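Side-chain contacts in KmHsv2 (PDB 3VU4), which is a beta-propeller protein related to Atg18 that probably binds phosphoinositides and acts in protein transport: residues 44-49 against 67-72; 117-122 against 153-158; 222-225 against 230-233; 244-249 against 253-258; 260-265 against 304-309. All blocks are in the same frame, centred on the assembly; numbering follows the deposited sequence.

Interaction 1: 44-49 against 67-72. With SO4 (sulfate ion), chain I.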
# COMPACT_ATOMS: atom_id res chain seq x y z
N ILE A 44 13.00 6.06 -11.08
CA ILE A 44 12.52 4.72 -10.77
C ILE A 44 13.68 3.93 -10.18
O ILE A 44 14.80 3.99 -10.67
CB ILE A 44 12.01 4.00 -12.03
CG1 ILE A 44 10.85 4.78 -12.64
CG2 ILE A 44 11.55 2.59 -11.67
CD1 ILE A 44 10.38 4.24 -13.97
N TYR A 45 13.39 3.18 -9.11
CA TYR A 45 14.42 2.38 -8.45
C TYR A 45 13.95 0.96 -8.21
O TYR A 45 12.76 0.65 -8.30
CB TYR A 45 14.78 2.97 -7.09
CG TYR A 45 15.07 4.45 -7.06
CD1 TYR A 45 14.04 5.39 -7.18
CD2 TYR A 45 16.39 4.91 -6.92
CE1 TYR A 45 14.31 6.76 -7.15
CE2 TYR A 45 16.67 6.27 -6.89
CZ TYR A 45 15.63 7.19 -7.00
OH TYR A 45 15.91 8.53 -6.95
N ASN A 46 14.91 0.10 -7.90
CA ASN A 46 14.61 -1.27 -7.54
C ASN A 46 14.60 -1.14 -6.03
O ASN A 46 15.44 -0.42 -5.48
CB ASN A 46 15.75 -2.19 -7.96
CG ASN A 46 15.30 -3.25 -8.92
OD1 ASN A 46 14.90 -2.94 -10.04
ND2 ASN A 46 15.35 -4.50 -8.48
N VAL A 47 13.66 -1.78 -5.35
CA VAL A 47 13.63 -1.66 -3.89
C VAL A 47 14.58 -2.63 -3.20
O VAL A 47 15.15 -2.30 -2.16
CB VAL A 47 12.20 -1.85 -3.34
CG1 VAL A 47 11.30 -0.75 -3.88
CG2 VAL A 47 11.66 -3.19 -3.73
N HIS A 48 14.76 -3.82 -3.76
CA HIS A 48 15.69 -4.76 -3.15
C HIS A 48 16.41 -5.68 -4.12
O HIS A 48 15.82 -6.59 -4.70
CB HIS A 48 15.00 -5.62 -2.09
CG HIS A 48 15.96 -6.38 -1.23
ND1 HIS A 48 16.79 -5.75 -0.32
CD2 HIS A 48 16.28 -7.69 -1.20
CE1 HIS A 48 17.58 -6.65 0.23
NE2 HIS A 48 17.29 -7.84 -0.28
N PRO A 49 17.73 -5.48 -4.29
CA PRO A 49 18.47 -4.43 -3.59
C PRO A 49 18.14 -3.06 -4.14
O PRO A 49 17.74 -2.93 -5.30
CB PRO A 49 19.93 -4.79 -3.86
CG PRO A 49 19.88 -6.27 -4.08
CD PRO A 49 18.65 -6.41 -4.95
N LEU A 67 3.68 0.55 -14.26
CA LEU A 67 3.02 -0.72 -14.50
C LEU A 67 4.02 -1.86 -14.49
O LEU A 67 4.78 -2.04 -15.44
CB LEU A 67 2.30 -0.71 -15.85
CG LEU A 67 1.64 -2.04 -16.23
CD1 LEU A 67 0.52 -2.38 -15.25
CD2 LEU A 67 1.10 -1.96 -17.65
N HIS A 68 4.03 -2.63 -13.41
CA HIS A 68 4.94 -3.76 -13.26
C HIS A 68 6.37 -3.33 -13.53
O HIS A 68 6.92 -2.49 -12.81
CB HIS A 68 4.52 -4.88 -14.21
CG HIS A 68 3.13 -5.37 -13.97
ND1 HIS A 68 2.72 -5.84 -12.74
CD2 HIS A 68 2.05 -5.43 -14.78
CE1 HIS A 68 1.44 -6.16 -12.80
NE2 HIS A 68 1.01 -5.93 -14.02
N ARG A 69 6.98 -3.90 -14.56
CA ARG A 69 8.34 -3.55 -14.92
C ARG A 69 8.40 -3.17 -16.39
O ARG A 69 9.47 -3.18 -17.00
CB ARG A 69 9.29 -4.72 -14.63
CG ARG A 69 9.74 -4.81 -13.18
CD ARG A 69 10.57 -6.07 -12.93
NE ARG A 69 11.24 -6.06 -11.64
CZ ARG A 69 12.20 -5.20 -11.30
NH1 ARG A 69 12.61 -4.27 -12.16
NH2 ARG A 69 12.77 -5.27 -10.10
N THR A 70 7.24 -2.82 -16.94
CA THR A 70 7.13 -2.44 -18.34
C THR A 70 7.74 -1.06 -18.61
O THR A 70 8.38 -0.46 -17.75
CB THR A 70 5.67 -2.40 -18.77
OG1 THR A 70 5.04 -1.22 -18.25
CG2 THR A 70 4.94 -3.63 -18.25
N ASN A 71 7.53 -0.57 -19.83
CA ASN A 71 8.06 0.73 -20.22
C ASN A 71 6.97 1.79 -20.05
O ASN A 71 7.12 2.92 -20.50
CB ASN A 71 8.51 0.69 -21.67
CG ASN A 71 9.25 -0.59 -22.02
OD1 ASN A 71 10.14 -1.03 -21.28
ND2 ASN A 71 8.88 -1.20 -23.15
N TYR A 72 5.88 1.41 -19.40
CA TYR A 72 4.78 2.35 -19.21
C TYR A 72 4.67 2.92 -17.81
O TYR A 72 4.87 2.22 -16.81
CB TYR A 72 3.45 1.69 -19.59
CG TYR A 72 3.37 1.32 -21.05
CD1 TYR A 72 3.40 2.30 -22.05
CD2 TYR A 72 3.26 -0.02 -21.44
CE1 TYR A 72 3.33 1.95 -23.40
CE2 TYR A 72 3.19 -0.37 -22.79
CZ TYR A 72 3.22 0.62 -23.76
OH TYR A 72 3.15 0.26 -25.09
S SO4 I . -2.36 -7.61 -14.42
O1 SO4 I . -2.15 -8.12 -15.79
O2 SO4 I . -1.72 -8.51 -13.45
O3 SO4 I . -1.76 -6.27 -14.30
O4 SO4 I . -3.81 -7.52 -14.15
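Asn46 meets the flat guanidinium of Arg69 at its edge, its OD1 lying in the guanidinium plane, while the amide itself is turned 35° from that plane. The imidazole of His68 is likewise used at its edge, where O3 of a sulfate ion, probably from the crystallisation liquor, lies in the ring plane. Arg69 NH2 donates to Asn46 OD1 at 3.2 Å, coming in broadside to the carbonyl and tilted from its plane. Arg69 NH1 adds only a weak bond to the same oxygen, at 3.4 Å. The fit is imperfect, since Asn46 ND2 also lies 3.1 Å from Arg69 NH2, two donors that cannot bond. The extended Arg69 chain crosses the asparagine at about a right angle. A long arginine suits this place because the backbones stay far apart, with Asn46 CA and Arg69 CA 9.9 Å away.

The loop carrying Arg69 has its own bracing. Leu67 O accepts from both Thr70 N and Thr70 OG1, and Thr70 OG1 in turn takes Tyr72 N at 3.0 Å in an ST turn. Gln29 and Asn28 bind the backbone of His68, whose NE2 reaches sulfate O3 at 2.8 Å; Arg110 N holds the same ion. Across these two adjacent propeller blades the amide oxygen offers a dipole but no countercharge, so the arginine charge is not neutralised here and probably stays largely solvated.

Interaction 2: 117-122 against 153-158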
# COMPACT_ATOMS: atom_id res chain seq x y z
N TYR A 117 -11.78 10.67 -8.87
CA TYR A 117 -11.76 12.11 -8.81
C TYR A 117 -13.08 12.49 -8.20
O TYR A 117 -14.10 11.87 -8.51
CB TYR A 117 -11.64 12.70 -10.22
CG TYR A 117 -12.55 12.04 -11.23
CD1 TYR A 117 -12.25 10.79 -11.76
CD2 TYR A 117 -13.73 12.67 -11.63
CE1 TYR A 117 -13.09 10.17 -12.68
CE2 TYR A 117 -14.59 12.05 -12.55
CZ TYR A 117 -14.26 10.80 -13.07
OH TYR A 117 -15.11 10.19 -13.96
N GLY A 118 -13.09 13.51 -7.36
CA GLY A 118 -14.34 13.89 -6.74
C GLY A 118 -14.84 12.66 -6.01
O GLY A 118 -14.10 12.07 -5.22
N ASP A 119 -16.07 12.25 -6.29
CA ASP A 119 -16.62 11.07 -5.64
C ASP A 119 -16.98 10.01 -6.66
O ASP A 119 -17.97 9.29 -6.52
CB ASP A 119 -17.83 11.44 -4.78
CG ASP A 119 -18.97 12.00 -5.59
OD1 ASP A 119 -18.79 12.21 -6.81
OD2 ASP A 119 -20.05 12.23 -4.99
N VAL A 120 -16.14 9.90 -7.69
CA VAL A 120 -16.35 8.93 -8.76
C VAL A 120 -15.09 8.10 -9.03
O VAL A 120 -13.97 8.57 -8.88
CB VAL A 120 -16.73 9.67 -10.06
CG1 VAL A 120 -16.92 8.68 -11.20
CG2 VAL A 120 -17.99 10.49 -9.85
N ILE A 121 -15.29 6.85 -9.43
CA ILE A 121 -14.18 5.99 -9.80
C ILE A 121 -14.46 5.57 -11.24
O ILE A 121 -15.54 5.07 -11.54
CB ILE A 121 -14.09 4.71 -8.94
CG1 ILE A 121 -13.88 5.08 -7.47
CG2 ILE A 121 -12.94 3.84 -9.43
CD1 ILE A 121 -13.75 3.88 -6.55
N SER A 122 -13.49 5.78 -12.13
CA SER A 122 -13.66 5.40 -13.53
C SER A 122 -12.61 4.39 -13.96
O SER A 122 -11.43 4.53 -13.65
CB SER A 122 -13.57 6.63 -14.45
OG SER A 122 -14.73 7.44 -14.35
N SER A 153 -14.89 2.70 -0.71
CA SER A 153 -15.71 3.22 0.37
C SER A 153 -17.12 3.52 -0.16
O SER A 153 -17.28 4.00 -1.28
CB SER A 153 -15.05 4.53 0.87
OG SER A 153 -15.52 4.93 2.13
N ASN A 154 -18.15 3.23 0.64
CA ASN A 154 -19.51 3.53 0.18
C ASN A 154 -19.68 5.05 0.25
O ASN A 154 -19.13 5.70 1.13
CB ASN A 154 -20.57 2.85 1.05
CG ASN A 154 -21.99 3.25 0.65
OD1 ASN A 154 -22.64 4.09 1.29
ND2 ASN A 154 -22.48 2.65 -0.43
N GLU A 155 -20.46 5.60 -0.67
CA GLU A 155 -20.67 7.04 -0.73
C GLU A 155 -21.42 7.66 0.45
O GLU A 155 -21.16 8.81 0.81
CB GLU A 155 -21.37 7.38 -2.03
CG GLU A 155 -21.83 8.81 -2.17
CD GLU A 155 -22.64 9.01 -3.43
OE1 GLU A 155 -23.50 8.15 -3.72
OE2 GLU A 155 -22.41 10.02 -4.13
N PHE A 156 -22.35 6.92 1.05
CA PHE A 156 -23.13 7.46 2.17
C PHE A 156 -22.63 6.99 3.53
O PHE A 156 -22.64 7.75 4.50
CB PHE A 156 -24.61 7.11 2.01
CG PHE A 156 -25.23 7.66 0.76
CD1 PHE A 156 -24.99 7.05 -0.48
CD2 PHE A 156 -26.02 8.80 0.80
CE1 PHE A 156 -25.53 7.58 -1.66
CE2 PHE A 156 -26.56 9.34 -0.37
CZ PHE A 156 -26.32 8.72 -1.61
N ASN A 157 -22.21 5.73 3.61
CA ASN A 157 -21.69 5.15 4.85
C ASN A 157 -20.20 5.03 4.66
O ASN A 157 -19.74 4.09 4.01
CB ASN A 157 -22.27 3.76 5.09
CG ASN A 157 -21.85 3.19 6.44
OD1 ASN A 157 -20.88 3.65 7.05
ND2 ASN A 157 -22.57 2.17 6.90
N LEU A 158 -19.46 5.98 5.22
CA LEU A 158 -18.00 6.00 5.05
C LEU A 158 -17.29 4.87 5.78
O LEU A 158 -16.09 4.66 5.60
CB LEU A 158 -17.45 7.37 5.48
CG LEU A 158 -17.99 8.61 4.72
CD1 LEU A 158 -17.30 9.85 5.24
CD2 LEU A 158 -17.75 8.47 3.22
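Asp119 carries its CG between the backbone N and the carbonyl carbon (chi1 63°), and Glu155 sends its chain out extended, with CG beside the carbonyl carbon (chi1 172°); these torsions direct the two carboxylates at each other. Asp119 OD2 and Glu155 OE2 come within 3.3 Å, the carboxylate planes 68° apart. Both atoms are acceptors of like charge, and no hydrogen bond joins them. Arg138 forms a long, weak ion pair with each acid, which would probably offset part of the repulsion.

Each acid belongs to a turn. Tyr117 and Val120 exchange backbone bonds around Gly118 and Asp119, a tight two-residue hairpin turn in which the positive phi of Gly118 favours glycine. On the other side Asn154 OD1 accepts from Asn157 N at 2.9 Å on a lone pair, and from Phe156 N above the carbonyl plane. Asparagine suits the start of this bend because its side-chain carbonyl can take both N-H groups. The arrangement is that of an Asx turn beside a hairpin turn, on the strand-connecting loops of two consecutive blades of the beta-propeller.

Interaction 3: 222-225 against 230-233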
# COMPACT_ATOMS: atom_id res chain seq x y z
N VAL A 222 -9.60 -7.53 9.49
CA VAL A 222 -9.23 -8.25 8.29
C VAL A 222 -10.41 -9.09 7.86
O VAL A 222 -10.95 -9.86 8.66
CB VAL A 222 -8.03 -9.16 8.52
CG1 VAL A 222 -7.60 -9.78 7.20
CG2 VAL A 222 -6.88 -8.38 9.14
N PHE A 223 -10.82 -8.95 6.60
CA PHE A 223 -11.94 -9.71 6.04
C PHE A 223 -11.52 -10.50 4.82
O PHE A 223 -10.54 -10.15 4.15
CB PHE A 223 -13.09 -8.78 5.60
CG PHE A 223 -13.56 -7.80 6.66
CD1 PHE A 223 -12.88 -6.59 6.87
CD2 PHE A 223 -14.68 -8.08 7.43
CE1 PHE A 223 -13.32 -5.68 7.83
CE2 PHE A 223 -15.14 -7.17 8.40
CZ PHE A 223 -14.45 -5.96 8.60
N LYS A 224 -12.27 -11.58 4.52
CA LYS A 224 -12.03 -12.39 3.33
C LYS A 224 -12.69 -11.58 2.22
O LYS A 224 -13.82 -11.13 2.39
CB LYS A 224 -12.75 -13.73 3.39
CG LYS A 224 -12.20 -14.78 4.31
CD LYS A 224 -13.11 -16.01 4.21
CE LYS A 224 -12.72 -17.11 5.18
NZ LYS A 224 -13.83 -18.10 5.34
N THR A 225 -12.01 -11.41 1.10
CA THR A 225 -12.60 -10.65 0.00
C THR A 225 -13.69 -11.42 -0.73
O THR A 225 -14.54 -10.82 -1.42
CB THR A 225 -11.52 -10.23 -1.02
OG1 THR A 225 -10.82 -11.40 -1.46
CG2 THR A 225 -10.55 -9.24 -0.39
N LEU A 230 -15.45 -11.52 8.78
CA LEU A 230 -14.38 -11.06 9.64
C LEU A 230 -13.46 -12.21 10.05
O LEU A 230 -13.87 -13.11 10.78
CB LEU A 230 -14.96 -10.39 10.87
CG LEU A 230 -13.94 -9.89 11.90
CD1 LEU A 230 -12.98 -8.89 11.25
CD2 LEU A 230 -14.68 -9.28 13.07
N VAL A 231 -12.23 -12.17 9.58
CA VAL A 231 -11.25 -13.20 9.86
C VAL A 231 -10.32 -12.87 11.03
O VAL A 231 -9.93 -13.76 11.79
CB VAL A 231 -10.42 -13.46 8.59
CG1 VAL A 231 -9.32 -14.45 8.87
CG2 VAL A 231 -11.33 -13.98 7.50
N ARG A 232 -9.96 -11.60 11.18
CA ARG A 232 -9.07 -11.16 12.26
C ARG A 232 -9.41 -9.77 12.77
O ARG A 232 -9.98 -8.94 12.05
CB ARG A 232 -7.62 -11.15 11.78
CG ARG A 232 -7.09 -12.47 11.34
CD ARG A 232 -6.56 -13.27 12.50
NE ARG A 232 -6.04 -14.55 12.04
CZ ARG A 232 -6.61 -15.72 12.30
NH1 ARG A 232 -7.71 -15.78 13.03
NH2 ARG A 232 -6.07 -16.83 11.83
N GLU A 233 -9.05 -9.51 14.02
CA GLU A 233 -9.27 -8.21 14.61
C GLU A 233 -8.10 -7.95 15.56
O GLU A 233 -7.73 -8.81 16.36
CB GLU A 233 -10.61 -8.14 15.36
CG GLU A 233 -11.16 -6.72 15.42
CD GLU A 233 -12.55 -6.59 16.05
OE1 GLU A 233 -12.65 -6.60 17.29
OE2 GLU A 233 -13.54 -6.48 15.30
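Val222 O is gripped by two backbone donors at once, Val231 N at 2.8 Å and Arg232 N at 3.2 Å. The first N-H lies in the carbonyl plane, the second is tilted 21° from it. In return Val222 N donates to Arg232 O at 2.9 Å. Two consecutive residues, Val231 and Arg232, therefore face a single one, which is a classic beta bulge; the helix-like backbone of Val231 makes the extra step, and the register shifts by one between the Val222 and Phe223 pairs.

The bulge sits in the hairpin of strands 219-224 and 230-235, the third and fourth strands of a four-stranded propeller blade, 230-235 being an edge strand. Beyond the bulge Phe223 and Leu230 form a non-hydrogen-bonded antiparallel pair, and here the side chains do the work. The first torsion of Leu230 (chi1 178°) carries CD1 over one face of the Phe223 ring, 4.3 Å from its centroid and offset toward the rim, a CH-pi contact. A broad ring suits this site: it can offer a face to the Leu230 methyl while also touching Ala193 and, on the neighbouring strand 209-214, Val210 and Thr212.

On the face shared by Val222 and Arg232, the two side chains touch near their roots, Val222 CB lying 3.8 Å from Arg232 CB. The arginine then bends at its second torsion and leaves the pair, its NE bonded to Ile269 O. Val231, displaced by the bulge, crosses Lys224 at about a right angle, its CG2 packing on the aliphatic part of the lysine at CG.

Interaction 4: 244-249 against 253-258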
# COMPACT_ATOMS: atom_id res chain seq x y z
N VAL A 244 -0.42 5.96 9.11
CA VAL A 244 0.13 6.60 7.92
C VAL A 244 0.16 5.58 6.79
O VAL A 244 -0.08 5.92 5.63
CB VAL A 244 1.56 7.14 8.19
CG1 VAL A 244 2.17 7.68 6.92
CG2 VAL A 244 1.50 8.23 9.24
N ASP A 245 0.47 4.34 7.13
CA ASP A 245 0.48 3.30 6.11
C ASP A 245 0.34 1.92 6.75
O ASP A 245 0.65 1.71 7.92
CB ASP A 245 1.74 3.39 5.25
CG ASP A 245 1.57 2.70 3.90
OD1 ASP A 245 0.44 2.26 3.60
OD2 ASP A 245 2.57 2.59 3.15
N MET A 246 -0.15 0.98 5.94
CA MET A 246 -0.39 -0.38 6.37
C MET A 246 -0.15 -1.27 5.17
O MET A 246 -0.75 -1.06 4.12
CB MET A 246 -1.83 -0.48 6.86
CG MET A 246 -2.34 -1.85 7.13
SD MET A 246 -3.83 -1.74 8.14
CE MET A 246 -5.02 -1.13 6.94
N LYS A 247 0.76 -2.23 5.32
CA LYS A 247 1.13 -3.14 4.23
C LYS A 247 1.24 -4.61 4.70
O LYS A 247 1.54 -4.88 5.87
CB LYS A 247 2.44 -2.66 3.63
CG LYS A 247 2.32 -2.05 2.25
CD LYS A 247 1.19 -1.06 2.13
CE LYS A 247 1.24 -0.33 0.80
NZ LYS A 247 2.45 0.54 0.65
N TRP A 248 1.01 -5.54 3.78
CA TRP A 248 1.03 -6.99 4.05
C TRP A 248 2.35 -7.67 3.68
O TRP A 248 2.96 -7.32 2.67
CB TRP A 248 -0.06 -7.71 3.26
CG TRP A 248 -1.50 -7.45 3.65
CD1 TRP A 248 -2.30 -6.41 3.26
CD2 TRP A 248 -2.35 -8.33 4.41
NE1 TRP A 248 -3.58 -6.59 3.71
CE2 TRP A 248 -3.65 -7.76 4.42
CE3 TRP A 248 -2.14 -9.55 5.07
CZ2 TRP A 248 -4.73 -8.37 5.06
CZ3 TRP A 248 -3.21 -10.16 5.72
CH2 TRP A 248 -4.50 -9.56 5.71
N SER A 249 2.79 -8.64 4.47
CA SER A 249 4.02 -9.35 4.12
C SER A 249 3.70 -10.19 2.88
O SER A 249 2.54 -10.49 2.61
CB SER A 249 4.51 -10.23 5.28
OG SER A 249 3.53 -11.17 5.67
N SER A 253 1.10 -13.34 5.84
CA SER A 253 1.20 -13.68 7.26
C SER A 253 1.21 -12.52 8.26
O SER A 253 0.61 -12.61 9.32
CB SER A 253 2.47 -14.52 7.49
OG SER A 253 2.78 -14.57 8.87
N LYS A 254 1.92 -11.45 7.94
CA LYS A 254 1.99 -10.31 8.84
C LYS A 254 1.53 -9.01 8.23
O LYS A 254 1.60 -8.81 7.02
CB LYS A 254 3.41 -10.16 9.39
CG LYS A 254 3.79 -11.29 10.30
CD LYS A 254 5.27 -11.29 10.59
CE LYS A 254 5.68 -12.62 11.22
NZ LYS A 254 5.39 -13.77 10.30
N LEU A 255 1.05 -8.14 9.09
CA LEU A 255 0.57 -6.84 8.67
C LEU A 255 1.40 -5.78 9.40
O LEU A 255 1.50 -5.81 10.63
CB LEU A 255 -0.90 -6.72 9.04
CG LEU A 255 -1.74 -5.58 8.51
CD1 LEU A 255 -1.68 -5.56 7.00
CD2 LEU A 255 -3.16 -5.77 8.99
N ALA A 256 2.02 -4.87 8.65
CA ALA A 256 2.82 -3.80 9.26
C ALA A 256 2.04 -2.50 9.21
O ALA A 256 1.39 -2.19 8.21
CB ALA A 256 4.16 -3.63 8.54
N VAL A 257 2.09 -1.76 10.30
CA VAL A 257 1.42 -0.47 10.39
C VAL A 257 2.39 0.57 10.93
O VAL A 257 3.16 0.30 11.86
CB VAL A 257 0.19 -0.54 11.35
CG1 VAL A 257 -0.43 0.85 11.53
CG2 VAL A 257 -0.84 -1.50 10.81
N VAL A 258 2.38 1.76 10.33
CA VAL A 258 3.23 2.85 10.79
C VAL A 258 2.27 3.97 11.18
O VAL A 258 1.40 4.33 10.39
CB VAL A 258 4.16 3.37 9.69
CG1 VAL A 258 4.96 4.56 10.20
CG2 VAL A 258 5.11 2.29 9.25
O HOH W 1 5.27 -12.65 7.19
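Leu255 sets its CD1 methyl over the face of the Trp248 indole, in the angle between the ring and the Met246 chain. It sits 3.7 Å from the centroid of the five-membered ring and only 3° off its normal, a CH-pi contact, with Met246 CG 3.8 Å from Leu255 CD1. Leu255 can serve both because its first torsion (chi1 -169°) turns the branch across the strand. Met246 runs alongside Val257, pointing the same way; its CG and SD border Val257 CG2, and its flexible thioether bends to follow that surface. Ala211 and Ile220 of the preceding blade close over this apolar face. With a serine at Trp248, the Leu255 methyl would probably be left above a gap and Arg202 O without the indole NE1 as its donor.

At the turn, Ser249 OG accepts from Lys254 N at 2.8 Å, a small hydroxyl doing the work of a backbone carbonyl; it is also hydrogen-bonded to Asp251 OD1 and, at 2.7 Å from Ser249 OG, to a water. At the far end Val258 O takes Val244 N at 2.8 Å and, weakly, Asp245 N, a classic bulge. Beside it Asp245 OD2 receives Lys247 NZ at 3.2 Å in a salt bridge, Asp245 OD1 forms another with Arg202, and Ile311 backbone atoms bind both groups. Regular antiparallel pairing between these ends makes a beta hairpin, the first two strands of a propeller blade.

Interaction 5: 260-265 against 304-309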
# COMPACT_ATOMS: atom_id res chain seq x y z
N ASP A 260 1.70 8.07 12.88
CA ASP A 260 2.44 9.32 12.74
C ASP A 260 3.24 9.66 13.99
O ASP A 260 3.81 10.74 14.10
CB ASP A 260 1.54 10.50 12.34
CG ASP A 260 0.43 10.76 13.32
OD1 ASP A 260 0.56 10.40 14.51
OD2 ASP A 260 -0.59 11.34 12.90
N LYS A 261 3.26 8.74 14.95
CA LYS A 261 4.08 8.92 16.15
C LYS A 261 5.41 8.31 15.67
O LYS A 261 6.42 8.33 16.37
CB LYS A 261 3.51 8.12 17.33
N TRP A 262 5.37 7.77 14.46
CA TRP A 262 6.49 7.13 13.79
C TRP A 262 6.94 5.86 14.51
O TRP A 262 8.12 5.64 14.78
CB TRP A 262 7.63 8.13 13.61
CG TRP A 262 7.12 9.38 12.96
CD1 TRP A 262 7.11 10.63 13.49
CD2 TRP A 262 6.43 9.47 11.71
NE1 TRP A 262 6.44 11.50 12.67
CE2 TRP A 262 6.01 10.81 11.56
CE3 TRP A 262 6.11 8.56 10.70
CZ2 TRP A 262 5.29 11.26 10.45
CZ3 TRP A 262 5.40 9.00 9.59
CH2 TRP A 262 4.99 10.34 9.48
N THR A 263 5.96 5.02 14.79
CA THR A 263 6.19 3.74 15.43
C THR A 263 5.72 2.64 14.47
O THR A 263 4.62 2.71 13.93
CB THR A 263 5.44 3.64 16.73
OG1 THR A 263 5.91 4.66 17.61
CG2 THR A 263 5.66 2.30 17.36
N LEU A 264 6.57 1.65 14.26
CA LEU A 264 6.24 0.54 13.37
C LEU A 264 5.69 -0.61 14.21
O LEU A 264 6.28 -0.97 15.23
CB LEU A 264 7.50 0.12 12.61
CG LEU A 264 7.40 -1.01 11.59
CD1 LEU A 264 6.35 -0.66 10.54
CD2 LEU A 264 8.77 -1.25 10.94
N HIS A 265 4.54 -1.14 13.80
CA HIS A 265 3.88 -2.25 14.49
C HIS A 265 3.63 -3.40 13.52
O HIS A 265 3.38 -3.19 12.34
CB HIS A 265 2.52 -1.81 15.05
CG HIS A 265 2.56 -0.55 15.86
ND1 HIS A 265 2.86 -0.55 17.21
CD2 HIS A 265 2.34 0.74 15.52
CE1 HIS A 265 2.81 0.69 17.66
NE2 HIS A 265 2.50 1.49 16.66
N LYS A 304 12.95 16.27 12.52
CA LYS A 304 11.74 17.07 12.69
C LYS A 304 11.07 17.55 11.41
O LYS A 304 10.06 18.24 11.46
CB LYS A 304 12.04 18.27 13.59
CG LYS A 304 13.05 19.27 13.04
CD LYS A 304 13.21 20.45 14.00
CE LYS A 304 14.17 21.51 13.45
NZ LYS A 304 14.26 22.70 14.36
N HIS A 305 11.62 17.17 10.27
CA HIS A 305 11.03 17.59 9.00
C HIS A 305 10.20 16.49 8.32
O HIS A 305 9.90 16.59 7.13
CB HIS A 305 12.16 18.07 8.08
CG HIS A 305 13.04 19.10 8.70
ND1 HIS A 305 12.59 20.36 9.06
CD2 HIS A 305 14.34 19.05 9.09
CE1 HIS A 305 13.57 21.03 9.64
NE2 HIS A 305 14.64 20.26 9.67
N VAL A 306 9.81 15.47 9.08
CA VAL A 306 9.04 14.36 8.52
C VAL A 306 7.74 14.81 7.90
O VAL A 306 7.01 15.62 8.48
CB VAL A 306 8.63 13.31 9.58
CG1 VAL A 306 8.76 11.92 9.00
CG2 VAL A 306 9.44 13.47 10.84
N ARG A 307 7.44 14.28 6.73
CA ARG A 307 6.19 14.57 6.05
C ARG A 307 5.34 13.34 6.31
O ARG A 307 4.38 13.37 7.09
CB ARG A 307 6.42 14.76 4.55
CG ARG A 307 7.20 16.01 4.20
CD ARG A 307 7.41 16.11 2.70
NE ARG A 307 8.56 16.95 2.37
CZ ARG A 307 9.22 16.89 1.22
NH1 ARG A 307 8.84 16.03 0.28
NH2 ARG A 307 10.27 17.68 1.02
N GLY A 308 5.72 12.24 5.67
CA GLY A 308 5.01 10.99 5.87
C GLY A 308 5.93 9.88 5.42
O GLY A 308 7.15 10.03 5.49
N CYS A 309 5.37 8.77 4.96
CA CYS A 309 6.18 7.67 4.47
C CYS A 309 5.28 6.60 3.88
O CYS A 309 4.05 6.68 4.00
CB CYS A 309 7.05 7.06 5.58
SG CYS A 309 6.17 6.19 6.92
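Trp262 lays one face of its indole on Val306, whose CG1 stands 4.0 Å from the centroid of the six-membered ring and 18° off its normal. This CH-pi contact joins two consecutive blades of the beta-propeller: Trp262 lies in the turn before strand 263-268, and Val306 in the loop that leads into strand 310-313. A branched valine suits the flat surface, since CG1 meets CZ2 and CE2 while CG2 lies 4.0 Å from Trp262 NE1. The edge of the ring meets sulfur: Cys309 SG is 4.0 Å from Trp262 CZ3 and lies 76° off the ring normal, a sulfur-aromatic contact. Its position follows from a first torsion of 67°, which sets SG between the backbone N and the carbonyl carbon.

Further out, Trp323 backs both Val306 and Cys309, and Val321 and Val258 also pack on the cysteine. Trp262 is positioned by its backbone bonding to Leu300 and by Val244, which touches its side chain; its backbone takes up a left-handed conformation that turns the chain from the loop into the strand. Were Trp262 an alanine, Val306 CG1 would probably be left without the ring it packs against and a gap would open beside the Cys309 sulfur, letting the 304-309 loop shift. At the far end of the indole, CH2 packs 3.7 Å from Gly308 CA, with Arg307 O near the ring plane 3.9 Å from that same CH2.

The five contacts follow one another in series along the chain and round the propeller, whose seven four-stranded antiparallel sheets are its blades. Interactions 1, 2 and 5 link neighbouring blades, interaction 1 from a strand to a loop, 2 and 5 between loops or turns, whereas interactions 3 and 4 are hairpins within a blade. Interactions 1 and 3 lie on opposite sides of the chain's centre, their centres about 31 Å apart. Interactions 3 and 4, centres about 15 Å apart, touch where Val222 CG1 packs 3.5 Å from Trp248 CH2, one blade against the next. Interactions 4 and 5 share a sheet: Val257 O and His265 N are probably hydrogen-bonded. The ring thus combines hairpins inside blades with looser surface links between them.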